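Local coordinates for M152 protein (Murid herpesvirus 1, PDB 4G59) that probably serves as an MHC class I-like immune-evasion glycoprotein of mouse cytomegalovirus, holding back host class I molecules and RAE-1 ligands of NKG2D from the cell surface, at residues Gln19-Thr24 against Cys101-Phe106; Ser71-Glu76 against Ser155-Asn160; Glu107-Gln112 against Arg121-Lys126; Arg173-Met178 against Val205-Asn210. All coordinates share one frame; numbering follows the deposited sequence.

Contact 1 of 4, residues Gln19-Thr24 against Cys101-Phe106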
loop_
_atom_site.group_PDB
_atom_site.type_symbol
_atom_site.label_atom_id
_atom_site.label_comp_id
_atom_site.label_asym_id
_atom_site.label_seq_id
_atom_site.Cartn_x
_atom_site.Cartn_y
_atom_site.Cartn_z
ATOM N N GLN B 19 25.383 1.048 8.736
ATOM C CA GLN B 19 25.884 2.133 9.580
ATOM C C GLN B 19 24.840 3.209 9.788
ATOM O O GLN B 19 23.936 3.379 8.951
ATOM C CB GLN B 19 27.138 2.769 8.990
ATOM C CG GLN B 19 28.416 2.142 9.488
ATOM C CD GLN B 19 28.930 1.094 8.551
ATOM O OE1 GLN B 19 29.364 1.405 7.440
ATOM N NE2 GLN B 19 28.877 -0.164 8.979
ATOM N N ASP B 20 24.989 3.944 10.891
ATOM C CA ASP B 20 24.029 4.973 11.284
ATOM C C ASP B 20 22.642 4.382 11.287
ATOM O O ASP B 20 21.748 4.884 10.608
ATOM C CB ASP B 20 24.110 6.193 10.364
ATOM C CG ASP B 20 25.392 6.964 10.554
ATOM O OD1 ASP B 20 26.340 6.388 11.127
ATOM O OD2 ASP B 20 25.455 8.140 10.138
ATOM N N LEU B 21 22.494 3.293 12.036
ATOM C CA LEU B 21 21.286 2.492 11.998
ATOM C C LEU B 21 20.114 3.343 12.466
ATOM O O LEU B 21 20.216 4.091 13.448
ATOM C CB LEU B 21 21.440 1.207 12.825
ATOM C CG LEU B 21 20.323 0.161 12.702
ATOM C CD1 LEU B 21 20.840 -1.242 12.799
ATOM C CD2 LEU B 21 19.274 0.364 13.775
ATOM N N THR B 22 19.023 3.263 11.711
ATOM C CA THR B 22 17.830 4.047 11.992
ATOM C C THR B 22 16.592 3.193 11.742
ATOM O O THR B 22 16.237 2.911 10.599
ATOM C CB THR B 22 17.789 5.332 11.153
ATOM O OG1 THR B 22 19.042 6.020 11.282
ATOM C CG2 THR B 22 16.667 6.237 11.634
ATOM N N ALA B 23 15.959 2.772 12.832
ATOM C CA ALA B 23 14.762 1.929 12.776
ATOM C C ALA B 23 13.505 2.775 12.754
ATOM O O ALA B 23 13.355 3.676 13.581
ATOM C CB ALA B 23 14.716 0.992 13.969
ATOM N N THR B 24 12.598 2.476 11.825
ATOM C CA THR B 24 11.311 3.165 11.775
ATOM C C THR B 24 10.199 2.253 12.287
ATOM O O THR B 24 9.953 1.189 11.693
ATOM C CB THR B 24 10.985 3.631 10.351
ATOM O OG1 THR B 24 11.929 4.630 9.964
ATOM C CG2 THR B 24 9.604 4.258 10.295
ATOM N N CYS B 101 13.724 6.229 14.591
ATOM C CA CYS B 101 14.659 6.300 15.726
ATOM C C CYS B 101 16.089 5.899 15.390
ATOM O O CYS B 101 16.316 4.850 14.787
ATOM C CB CYS B 101 14.184 5.425 16.891
ATOM S SG CYS B 101 12.573 5.833 17.584
ATOM N N LYS B 102 17.041 6.746 15.792
ATOM C CA LYS B 102 18.456 6.380 15.880
ATOM C C LYS B 102 18.708 5.924 17.312
ATOM O O LYS B 102 18.277 6.594 18.255
ATOM C CB LYS B 102 19.317 7.601 15.602
ATOM C CG LYS B 102 20.285 7.473 14.456
ATOM C CD LYS B 102 20.706 8.860 14.011
ATOM C CE LYS B 102 21.769 8.830 12.932
ATOM N NZ LYS B 102 23.091 8.349 13.445
ATOM N N PHE B 103 19.399 4.804 17.486
ATOM C CA PHE B 103 19.659 4.275 18.818
ATOM C C PHE B 103 20.913 4.844 19.502
ATOM O O PHE B 103 20.914 5.052 20.725
ATOM C CB PHE B 103 19.722 2.750 18.771
ATOM C CG PHE B 103 18.418 2.105 18.391
ATOM C CD1 PHE B 103 17.231 2.499 18.986
ATOM C CD2 PHE B 103 18.379 1.112 17.426
ATOM C CE1 PHE B 103 16.030 1.903 18.624
ATOM C CE2 PHE B 103 17.188 0.511 17.061
ATOM C CZ PHE B 103 16.012 0.906 17.655
ATOM N N VAL B 104 21.985 5.060 18.738
ATOM C CA VAL B 104 23.203 5.674 19.277
ATOM C C VAL B 104 23.744 6.768 18.333
ATOM O O VAL B 104 24.147 6.491 17.197
ATOM C CB VAL B 104 24.302 4.630 19.654
ATOM C CG1 VAL B 104 23.775 3.611 20.658
ATOM C CG2 VAL B 104 24.820 3.910 18.437
ATOM N N PRO B 105 23.684 8.035 18.776
ATOM C CA PRO B 105 23.039 8.497 20.014
ATOM C C PRO B 105 21.518 8.412 19.891
ATOM O O PRO B 105 21.010 8.702 18.811
ATOM C CB PRO B 105 23.440 9.979 20.092
ATOM C CG PRO B 105 24.440 10.213 18.993
ATOM C CD PRO B 105 24.211 9.151 17.972
ATOM N N PHE B 106 20.813 8.045 20.962
ATOM C CA PHE B 106 19.360 7.922 20.897
ATOM C C PHE B 106 18.636 9.185 20.439
ATOM O O PHE B 106 18.813 10.254 21.004
ATOM C CB PHE B 106 18.749 7.464 22.218
ATOM C CG PHE B 106 17.308 7.088 22.084
ATOM C CD1 PHE B 106 16.963 5.804 21.691
ATOM C CD2 PHE B 106 16.302 8.026 22.280
ATOM C CE1 PHE B 106 15.642 5.440 21.523
ATOM C CE2 PHE B 106 14.965 7.680 22.119
ATOM C CZ PHE B 106 14.636 6.375 21.736
#
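The amide of C101 donates to the carbonyl of A23, N to O 2.8 Å, in a nearly straight bond (171° at the hydrogen). The return bond from A23 N to C101 O, 2.9 Å, is bent to 133°. C101 O also takes a CA-H...O approach from T22 CA at 3.3 Å. The two amide bonds make A23 and C101 an antiparallel hydrogen-bonded pair between strands 22-31 and 95-103, the middle neighbours of the eight-stranded sheet that floors the MHC class I-like platform. On the sheet face of A23 and C101, the F103 ring is met obliquely by two methyls: L21 CD2 is 3.8 Å from F103 CD2, and A23 CB is 3.9 Å from F103 CZ. L21 reaches the ring because its CG stands anti to the backbone N (chi1 -171°). Helix 161-178 covers this cluster, with L164 and Q165 against F103 and T169 against L21. On the other face, K102 CG lies 3.7 Å from T22 OG1, whose hydroxyl donates to D20 O at 3.0 Å from above the carbonyl plane. The lysine chain then bends at its end and runs alongside D20, K102 NZ stopping 4.1 Å from D20 OD2, beyond salt-bridge range. Backbone bonds and buried apolar carbons therefore carry the join, and the D20-K102 attraction at its exposed margin is probably modest.

Contact 2 of 4, residues Ser71-Glu76 against Ser155-Asn160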
loop_
_atom_site.group_PDB
_atom_site.type_symbol
_atom_site.label_atom_id
_atom_site.label_comp_id
_atom_site.label_asym_id
_atom_site.label_seq_id
_atom_site.Cartn_x
_atom_site.Cartn_y
_atom_site.Cartn_z
ATOM N N SER B 71 7.607 -5.326 20.765
ATOM C CA SER B 71 6.220 -5.755 21.022
ATOM C C SER B 71 5.579 -4.903 22.099
ATOM O O SER B 71 4.436 -4.462 21.954
ATOM C CB SER B 71 6.150 -7.226 21.421
ATOM O OG SER B 71 5.902 -8.039 20.296
ATOM N N ALA B 72 6.329 -4.643 23.166
ATOM C CA ALA B 72 5.837 -3.767 24.219
ATOM C C ALA B 72 5.595 -2.345 23.693
ATOM O O ALA B 72 4.653 -1.693 24.112
ATOM C CB ALA B 72 6.774 -3.765 25.429
ATOM N N PHE B 73 6.433 -1.868 22.777
ATOM C CA PHE B 73 6.249 -0.537 22.196
ATOM C C PHE B 73 4.933 -0.465 21.420
ATOM O O PHE B 73 4.165 0.505 21.540
ATOM C CB PHE B 73 7.437 -0.187 21.280
ATOM C CG PHE B 73 7.327 1.177 20.608
ATOM C CD1 PHE B 73 7.698 2.334 21.275
ATOM C CD2 PHE B 73 6.865 1.291 19.298
ATOM C CE1 PHE B 73 7.598 3.592 20.655
ATOM C CE2 PHE B 73 6.770 2.558 18.666
ATOM C CZ PHE B 73 7.139 3.693 19.348
ATOM N N PHE B 74 4.669 -1.506 20.638
ATOM C CA PHE B 74 3.459 -1.561 19.831
ATOM C C PHE B 74 2.225 -1.746 20.686
ATOM O O PHE B 74 1.158 -1.215 20.355
ATOM C CB PHE B 74 3.529 -2.687 18.800
ATOM C CG PHE B 74 4.470 -2.412 17.667
ATOM C CD1 PHE B 74 4.477 -1.170 17.036
ATOM C CD2 PHE B 74 5.350 -3.403 17.224
ATOM C CE1 PHE B 74 5.346 -0.912 15.981
ATOM C CE2 PHE B 74 6.218 -3.164 16.163
ATOM C CZ PHE B 74 6.222 -1.914 15.551
ATOM N N VAL B 75 2.358 -2.525 21.761
ATOM C CA VAL B 75 1.279 -2.641 22.745
ATOM C C VAL B 75 0.955 -1.263 23.305
ATOM O O VAL B 75 -0.218 -0.919 23.474
ATOM C CB VAL B 75 1.600 -3.669 23.855
ATOM C CG1 VAL B 75 0.710 -3.457 25.080
ATOM C CG2 VAL B 75 1.422 -5.073 23.313
ATOM N N GLU B 76 1.989 -0.459 23.540
ATOM C CA GLU B 76 1.773 0.908 24.003
ATOM C C GLU B 76 1.069 1.743 22.950
ATOM O O GLU B 76 0.147 2.485 23.281
ATOM C CB GLU B 76 3.079 1.579 24.433
ATOM C CG GLU B 76 2.975 3.096 24.693
ATOM C CD GLU B 76 1.995 3.481 25.815
ATOM O OE1 GLU B 76 1.553 2.589 26.569
ATOM O OE2 GLU B 76 1.663 4.684 25.940
ATOM N N SER B 155 10.185 5.975 25.776
ATOM C CA SER B 155 11.042 5.464 26.847
ATOM C C SER B 155 11.318 3.964 26.708
ATOM O O SER B 155 12.383 3.484 27.108
ATOM C CB SER B 155 10.414 5.722 28.216
ATOM O OG SER B 155 9.870 4.518 28.743
ATOM N N ILE B 156 10.360 3.217 26.164
ATOM C CA ILE B 156 10.584 1.795 25.930
ATOM C C ILE B 156 11.780 1.602 24.990
ATOM O O ILE B 156 12.588 0.685 25.174
ATOM C CB ILE B 156 9.365 1.140 25.326
ATOM C CG1 ILE B 156 8.192 1.229 26.303
ATOM C CG2 ILE B 156 9.645 -0.308 24.996
ATOM C CD1 ILE B 156 6.850 0.840 25.679
ATOM N N LEU B 157 11.885 2.501 24.008
ATOM C CA LEU B 157 12.949 2.483 23.016
ATOM C C LEU B 157 14.241 3.062 23.597
ATOM O O LEU B 157 15.305 2.459 23.459
ATOM C CB LEU B 157 12.519 3.254 21.757
ATOM C CG LEU B 157 11.781 2.568 20.589
ATOM C CD1 LEU B 157 10.987 1.321 20.978
ATOM C CD2 LEU B 157 10.895 3.561 19.855
ATOM N N ARG B 158 14.151 4.220 24.257
ATOM C CA ARG B 158 15.339 4.857 24.853
ATOM C C ARG B 158 16.010 4.030 25.956
ATOM O O ARG B 158 17.230 3.842 25.935
ATOM C CB ARG B 158 15.022 6.267 25.347
ATOM C CG ARG B 158 16.234 7.025 25.876
ATOM C CD ARG B 158 15.894 8.489 26.178
ATOM N NE ARG B 158 14.482 8.638 26.527
ATOM C CZ ARG B 158 13.643 9.466 25.911
ATOM N NH1 ARG B 158 14.075 10.255 24.932
ATOM N NH2 ARG B 158 12.371 9.522 26.287
ATOM N N ASP B 159 15.219 3.512 26.892
ATOM C CA ASP B 159 15.761 2.748 28.009
ATOM C C ASP B 159 16.381 1.426 27.567
ATOM O O ASP B 159 17.075 0.766 28.346
ATOM C CB ASP B 159 14.679 2.462 29.051
ATOM C CG ASP B 159 14.119 3.720 29.696
ATOM O OD1 ASP B 159 14.510 4.855 29.342
ATOM O OD2 ASP B 159 13.248 3.553 30.566
ATOM N N ASN B 160 16.112 1.030 26.328
ATOM C CA ASN B 160 16.659 -0.201 25.784
ATOM C C ASN B 160 17.474 0.039 24.523
ATOM O O ASN B 160 17.604 -0.858 23.702
ATOM C CB ASN B 160 15.535 -1.156 25.424
ATOM C CG ASN B 160 14.727 -1.593 26.614
ATOM O OD1 ASN B 160 15.143 -2.469 27.376
ATOM N ND2 ASN B 160 13.531 -1.025 26.752
#
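Two helical segments face each other here, closest at F73 and I156, whose CA atoms are 6.2 Å apart. Segment 71-76 is regular helix throughout, whereas in 155-160 the helix gives way to a turn. I156 drives its CD1 methyl onto the backbone of the partner helix. That single carbon sits 3.7 Å from A72 O and 3.8 Å from F73 CA, with E76 CB at 4.0 Å, so it rests where one helical turn closes; A72 O is itself occupied by the amide of E76. The extended end of I156 (chi2 169°) gives it this reach. Helix 68-89 and helix 154-158 belong to the two helical walls of the MHC class I-like platform, and at this point the walls touch, side chains of one reaching both backbone and side chains of the other, where classical class I molecules part to hold a peptide. Lower down, L157 forks over one face of the F73 ring. Its CD2 makes a CH-pi contact, 3.8 Å from the ring centroid and 29° off the normal, while its CD1 lies 3.5 Å from F73 CD1. A chi1 of 179° swings the F73 ring toward the leucine, and it also meets Y99 edge-to-face and the ring of F25 from the sheet below. The carboxylate of E76 turns away from I156, its OE2 hydrogen-bonded to S152 OG and paired with R79 in a salt bridge.

Contact 3 of 4, residues Glu107-Gln112 against Arg121-Lys126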
loop_
_atom_site.group_PDB
_atom_site.type_symbol
_atom_site.label_atom_id
_atom_site.label_comp_id
_atom_site.label_asym_id
_atom_site.label_seq_id
_atom_site.Cartn_x
_atom_site.Cartn_y
_atom_site.Cartn_z
ATOM N N GLU B 107 17.799 9.038 19.420
ATOM C CA GLU B 107 17.026 10.155 18.902
ATOM C C GLU B 107 15.823 9.675 18.087
ATOM O O GLU B 107 15.961 8.824 17.196
ATOM C CB GLU B 107 17.908 11.056 18.038
ATOM C CG GLU B 107 17.202 12.299 17.533
ATOM C CD GLU B 107 18.124 13.186 16.732
ATOM O OE1 GLU B 107 19.210 12.698 16.335
ATOM O OE2 GLU B 107 17.763 14.366 16.504
ATOM N N CYS B 108 14.648 10.225 18.384
ATOM C CA CYS B 108 13.454 9.908 17.605
ATOM C C CYS B 108 12.908 11.091 16.853
ATOM O O CYS B 108 13.038 12.233 17.283
ATOM C CB CYS B 108 12.354 9.313 18.477
ATOM S SG CYS B 108 12.510 7.555 18.666
ATOM N N THR B 109 12.310 10.804 15.708
ATOM C CA THR B 109 11.415 11.747 15.051
ATOM C C THR B 109 10.049 11.071 14.954
ATOM O O THR B 109 9.946 9.919 14.520
ATOM C CB THR B 109 11.911 12.141 13.656
ATOM O OG1 THR B 109 13.099 12.926 13.787
ATOM C CG2 THR B 109 10.870 12.971 12.941
ATOM N N VAL B 110 9.002 11.777 15.370
ATOM C CA VAL B 110 7.656 11.210 15.321
ATOM C C VAL B 110 6.814 11.922 14.269
ATOM O O VAL B 110 6.666 13.149 14.298
ATOM C CB VAL B 110 6.970 11.268 16.700
ATOM C CG1 VAL B 110 5.633 10.525 16.690
ATOM C CG2 VAL B 110 7.890 10.688 17.759
ATOM N N LEU B 111 6.266 11.150 13.333
ATOM C CA LEU B 111 5.343 11.703 12.348
ATOM C C LEU B 111 3.932 11.174 12.577
ATOM O O LEU B 111 3.754 10.017 12.962
ATOM C CB LEU B 111 5.793 11.348 10.935
ATOM C CG LEU B 111 7.131 11.893 10.471
ATOM C CD1 LEU B 111 7.503 11.265 9.133
ATOM C CD2 LEU B 111 7.029 13.378 10.333
ATOM N N GLN B 112 2.941 12.020 12.315
ATOM C CA GLN B 112 1.530 11.654 12.441
ATOM C C GLN B 112 0.887 11.927 11.092
ATOM O O GLN B 112 1.023 13.038 10.561
ATOM C CB GLN B 112 0.846 12.512 13.520
ATOM C CG GLN B 112 -0.592 12.104 13.887
ATOM C CD GLN B 112 -1.282 13.120 14.816
ATOM O OE1 GLN B 112 -0.647 14.046 15.335
ATOM N NE2 GLN B 112 -2.584 12.952 15.011
ATOM N N ARG B 121 5.130 16.959 12.918
ATOM C CA ARG B 121 6.463 16.381 13.072
ATOM C C ARG B 121 7.018 16.744 14.453
ATOM O O ARG B 121 7.155 17.931 14.785
ATOM C CB ARG B 121 7.423 16.877 11.981
ATOM C CG ARG B 121 8.667 16.011 11.858
ATOM C CD ARG B 121 9.875 16.714 11.259
ATOM N NE ARG B 121 9.643 17.237 9.917
ATOM C CZ ARG B 121 9.461 18.528 9.653
ATOM N NH1 ARG B 121 9.483 19.417 10.643
ATOM N NH2 ARG B 121 9.256 18.938 8.407
ATOM N N TYR B 122 7.326 15.727 15.256
ATOM C CA TYR B 122 7.860 15.943 16.601
ATOM C C TYR B 122 9.324 15.528 16.659
ATOM O O TYR B 122 9.671 14.353 16.418
ATOM C CB TYR B 122 7.031 15.188 17.646
ATOM C CG TYR B 122 7.615 15.165 19.040
ATOM C CD1 TYR B 122 7.945 16.342 19.701
ATOM C CD2 TYR B 122 7.812 13.964 19.710
ATOM C CE1 TYR B 122 8.470 16.324 20.981
ATOM C CE2 TYR B 122 8.340 13.936 21.001
ATOM C CZ TYR B 122 8.669 15.125 21.621
ATOM O OH TYR B 122 9.188 15.107 22.893
ATOM N N THR B 123 10.170 16.518 16.922
ATOM C CA THR B 123 11.585 16.333 17.193
ATOM C C THR B 123 11.767 16.817 18.623
ATOM O O THR B 123 11.100 17.769 19.039
ATOM C CB THR B 123 12.453 17.168 16.231
ATOM O OG1 THR B 123 11.643 18.145 15.561
ATOM C CG2 THR B 123 13.084 16.275 15.198
ATOM N N VAL B 124 12.642 16.172 19.388
ATOM C CA VAL B 124 12.773 16.520 20.806
ATOM C C VAL B 124 13.501 17.859 21.018
ATOM O O VAL B 124 13.277 18.553 22.020
ATOM C CB VAL B 124 13.434 15.388 21.613
ATOM C CG1 VAL B 124 14.950 15.401 21.407
ATOM C CG2 VAL B 124 13.072 15.488 23.097
ATOM N N ASP B 125 14.357 18.224 20.064
ATOM C CA ASP B 125 15.022 19.519 20.107
ATOM C C ASP B 125 14.021 20.635 19.817
ATOM O O ASP B 125 13.866 21.548 20.627
ATOM C CB ASP B 125 16.245 19.575 19.173
ATOM C CG ASP B 125 15.876 19.560 17.699
ATOM O OD1 ASP B 125 14.830 18.977 17.350
ATOM O OD2 ASP B 125 16.632 20.137 16.888
ATOM N N LYS B 126 13.329 20.542 18.682
ATOM C CA LYS B 126 12.238 21.457 18.362
ATOM C C LYS B 126 11.019 21.050 19.187
ATOM O O LYS B 126 11.133 20.300 20.157
ATOM C CB LYS B 126 11.923 21.424 16.858
ATOM C CG LYS B 126 11.194 22.659 16.312
ATOM C CD LYS B 126 11.239 22.707 14.792
ATOM C CE LYS B 126 12.676 22.682 14.285
ATOM N NZ LYS B 126 12.793 23.084 12.850
#
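A beta hairpin of strands 106-114 and 117-123, toward one edge of the platform sheet in this MHC class I-like fold, brings V110 and Y122 together as an antiparallel hydrogen-bonded pair. V110 N donates to Y122 O at 2.9 Å and Y122 N to V110 O at 2.8 Å. Both bonds are nearly straight, 171° at the hydrogen. Each acceptor has a CA-H...O neighbour too: T109 CA at 3.4 Å from Y122 O and R121 CA at 3.5 Å from V110 O. On the face of V110 and Y122, the V110 CG2 methyl meets the tyrosine at its ring edge, 3.8 Å from Y122 CD2; V110 also packs on F97 and Y99 of the next strand. On the opposite face the aliphatic part of R121 packs against T109 and L111. With chi1 -163° the R121 chain leads off opposite its own amide nitrogen and runs alongside both residues, and the guanidinium beyond is held by a salt bridge to E129. T109 CG2 lies 3.9 Å from R121 CG, and L111 CD2 comes to 3.5 Å of that same R121 carbon.

Contact 4 of 4, residues Arg173-Met178 against Val205-Asn210. With NAG (2-acetamido-2-deoxy-beta-D-glucopyranose), chain F.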
loop_
_atom_site.group_PDB
_atom_site.type_symbol
_atom_site.label_atom_id
_atom_site.label_comp_id
_atom_site.label_asym_id
_atom_site.label_seq_id
_atom_site.Cartn_x
_atom_site.Cartn_y
_atom_site.Cartn_z
ATOM N N ARG B 173 22.908 -6.850 9.381
ATOM C CA ARG B 173 24.061 -7.567 8.850
ATOM C C ARG B 173 23.647 -8.889 8.192
ATOM O O ARG B 173 24.236 -9.291 7.173
ATOM C CB ARG B 173 25.096 -7.825 9.953
ATOM C CG ARG B 173 25.778 -6.591 10.588
ATOM C CD ARG B 173 26.801 -7.120 11.610
ATOM N NE ARG B 173 27.351 -6.211 12.628
ATOM C CZ ARG B 173 27.871 -5.007 12.402
ATOM N NH1 ARG B 173 27.864 -4.455 11.184
ATOM N NH2 ARG B 173 28.368 -4.327 13.422
ATOM N N LYS B 174 22.637 -9.554 8.760
ATOM C CA LYS B 174 22.091 -10.783 8.164
ATOM C C LYS B 174 21.527 -10.505 6.760
ATOM O O LYS B 174 21.763 -11.268 5.809
ATOM C CB LYS B 174 21.024 -11.408 9.075
ATOM C CG LYS B 174 20.380 -12.669 8.528
ATOM C CD LYS B 174 21.379 -13.821 8.475
ATOM C CE LYS B 174 20.705 -15.117 8.058
ATOM N NZ LYS B 174 21.668 -16.258 8.095
ATOM N N ILE B 175 20.840 -9.369 6.631
ATOM C CA ILE B 175 20.262 -8.945 5.351
ATOM C C ILE B 175 21.335 -8.672 4.298
ATOM O O ILE B 175 21.261 -9.180 3.163
ATOM C CB ILE B 175 19.461 -7.673 5.517
ATOM C CG1 ILE B 175 18.205 -7.923 6.363
ATOM C CG2 ILE B 175 19.095 -7.095 4.162
ATOM C CD1 ILE B 175 17.516 -6.561 6.834
ATOM N N VAL B 176 22.311 -7.844 4.674
ATOM C CA VAL B 176 23.492 -7.592 3.856
ATOM C C VAL B 176 24.145 -8.914 3.459
ATOM O O VAL B 176 24.491 -9.106 2.300
ATOM C CB VAL B 176 24.479 -6.686 4.613
ATOM C CG1 VAL B 176 25.903 -6.872 4.118
ATOM C CG2 VAL B 176 24.062 -5.253 4.462
ATOM N N ALA B 177 24.254 -9.838 4.421
ATOM C CA ALA B 177 24.900 -11.149 4.210
ATOM C C ALA B 177 24.179 -12.065 3.234
ATOM O O ALA B 177 24.818 -12.899 2.594
ATOM C CB ALA B 177 25.105 -11.906 5.565
ATOM N N MET B 178 22.854 -11.958 3.151
ATOM C CA MET B 178 22.098 -12.902 2.317
ATOM C C MET B 178 21.916 -12.323 0.946
ATOM O O MET B 178 21.514 -13.025 0.024
ATOM C CB MET B 178 20.707 -13.180 2.882
ATOM C CG MET B 178 20.652 -13.770 4.258
ATOM S SD MET B 178 18.990 -14.359 4.626
ATOM C CE MET B 178 17.978 -13.082 3.893
ATOM N N VAL B 205 15.130 -11.244 0.617
ATOM C CA VAL B 205 16.033 -10.270 1.195
ATOM C C VAL B 205 15.347 -8.909 1.187
ATOM O O VAL B 205 15.213 -8.284 0.137
ATOM C CB VAL B 205 17.327 -10.212 0.394
ATOM C CG1 VAL B 205 18.237 -9.083 0.898
ATOM C CG2 VAL B 205 18.032 -11.549 0.485
ATOM N N PRO B 206 14.904 -8.452 2.367
ATOM C CA PRO B 206 14.067 -7.249 2.451
ATOM C C PRO B 206 14.813 -5.929 2.273
ATOM O O PRO B 206 14.961 -5.158 3.237
ATOM C CB PRO B 206 13.488 -7.323 3.874
ATOM C CG PRO B 206 14.531 -8.157 4.676
ATOM C CD PRO B 206 15.018 -9.166 3.663
ATOM N N LEU B 207 15.230 -5.626 1.054
ATOM C CA LEU B 207 15.844 -4.319 0.801
ATOM C C LEU B 207 14.873 -3.367 0.107
ATOM O O LEU B 207 13.892 -3.801 -0.521
ATOM C CB LEU B 207 17.133 -4.469 -0.014
ATOM C CG LEU B 207 18.278 -5.153 0.726
ATOM C CD1 LEU B 207 19.348 -5.677 -0.231
ATOM C CD2 LEU B 207 18.872 -4.165 1.757
ATOM N N ALA B 208 15.134 -2.066 0.226
ATOM C CA ALA B 208 14.296 -1.085 -0.467
ATOM C C ALA B 208 14.667 -0.998 -1.939
ATOM O O ALA B 208 15.287 -0.043 -2.374
ATOM C CB ALA B 208 14.375 0.277 0.186
ATOM N N TYR B 209 14.276 -2.004 -2.705
ATOM C CA TYR B 209 14.609 -2.041 -4.113
ATOM C C TYR B 209 13.857 -0.973 -4.882
ATOM O O TYR B 209 12.754 -0.561 -4.513
ATOM C CB TYR B 209 14.259 -3.404 -4.710
ATOM C CG TYR B 209 14.898 -4.589 -4.018
ATOM C CD1 TYR B 209 16.199 -4.979 -4.306
ATOM C CD2 TYR B 209 14.177 -5.343 -3.103
ATOM C CE1 TYR B 209 16.771 -6.092 -3.676
ATOM C CE2 TYR B 209 14.731 -6.442 -2.474
ATOM C CZ TYR B 209 16.019 -6.806 -2.753
ATOM O OH TYR B 209 16.541 -7.905 -2.107
ATOM N N ASN B 210 14.478 -0.515 -5.960
ATOM C CA ASN B 210 13.843 0.431 -6.854
ATOM C C ASN B 210 13.770 -0.172 -8.246
ATOM O O ASN B 210 14.784 -0.581 -8.811
ATOM C CB ASN B 210 14.620 1.747 -6.885
ATOM C CG ASN B 210 13.985 2.776 -7.799
ATOM O OD1 ASN B 210 12.953 2.519 -8.419
ATOM N ND2 ASN B 210 14.601 3.949 -7.888
HETATM C C1 NAG F . 14.215 5.246 -7.558
HETATM C C2 NAG F . 15.345 5.744 -6.665
HETATM C C3 NAG F . 15.059 7.180 -6.258
HETATM C C4 NAG F . 14.911 7.998 -7.528
HETATM C C5 NAG F . 13.772 7.402 -8.345
HETATM C C6 NAG F . 13.517 8.215 -9.607
HETATM C C7 NAG F . 16.558 4.171 -5.274
HETATM C C8 NAG F . 16.567 3.341 -4.024
HETATM N N2 NAG F . 15.468 4.903 -5.492
HETATM O O3 NAG F . 16.126 7.681 -5.487
HETATM O O4 NAG F . 14.617 9.337 -7.204
HETATM O O5 NAG F . 14.124 6.082 -8.696
HETATM O O6 NAG F . 12.485 7.611 -10.355
HETATM O O7 NAG F . 17.520 4.156 -6.041
#
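The C-terminal turns of helix 161-178, a platform helix of the MHC class I-like fold, pack through I175 and M178 on the 205-210 loop, which joins strand 196-203 to strand 210-213 in the two-sheet part of the chain, probably immunoglobulin-like, as in class I relatives. The contact thus bridges the two halves of the molecule. The side-chain contacts across the interface are all apolar. I175 has the central role: its CG2 lies 3.9 Å from V205 CG1 and 3.8 Å from L207 CD2, while its extended CD1 reaches P206 CG at 4.0 Å. M178 bends at its thioether and lays CE against V205 CG2, 3.7 Å apart, and W61 touches the same methionine. V205 can serve both helix residues because its methyls part: chi1 174° turns CG1 to I175 and leaves CG2 for M178. Polar bonds shape the loop itself. V205 O is gripped by two donors, L207 N at 2.8 Å and Y209 OH at 2.6 Å; the first closes an inverse gamma turn centred on P206. A second inverse gamma turn, centred on A208, carries the chain on. These bonds satisfy a buried carbonyl and tie Y209, whose ring has L207 CB over one face, back to the start of the loop. A covalent link ends the segment: N210 bears an N-linked glycan, its ND2 bonded to C1 of the NAG at 1.4 Å.

Contacts 1 and 3 share the platform sheet and are joined directly: strands 95-103 and 106-114 are neighbours, and the C101-C108 disulfide bridges them. Both rest on paired backbone bonds, but contact 1 lies mid-sheet and is mostly buried, whereas contact 3 lies nearer a sheet edge and is only partly buried. Contact 2, part buried, joins two helices above that sheet by van der Waals packing, with no polar bond across it; its L157 touches C101 and F106 of contact 1. Contact 4 is also buried and its side-chain packing apolar, yet it stands apart, its centre about 25 Å from that of contact 2, and links the platform to the two smaller sheets.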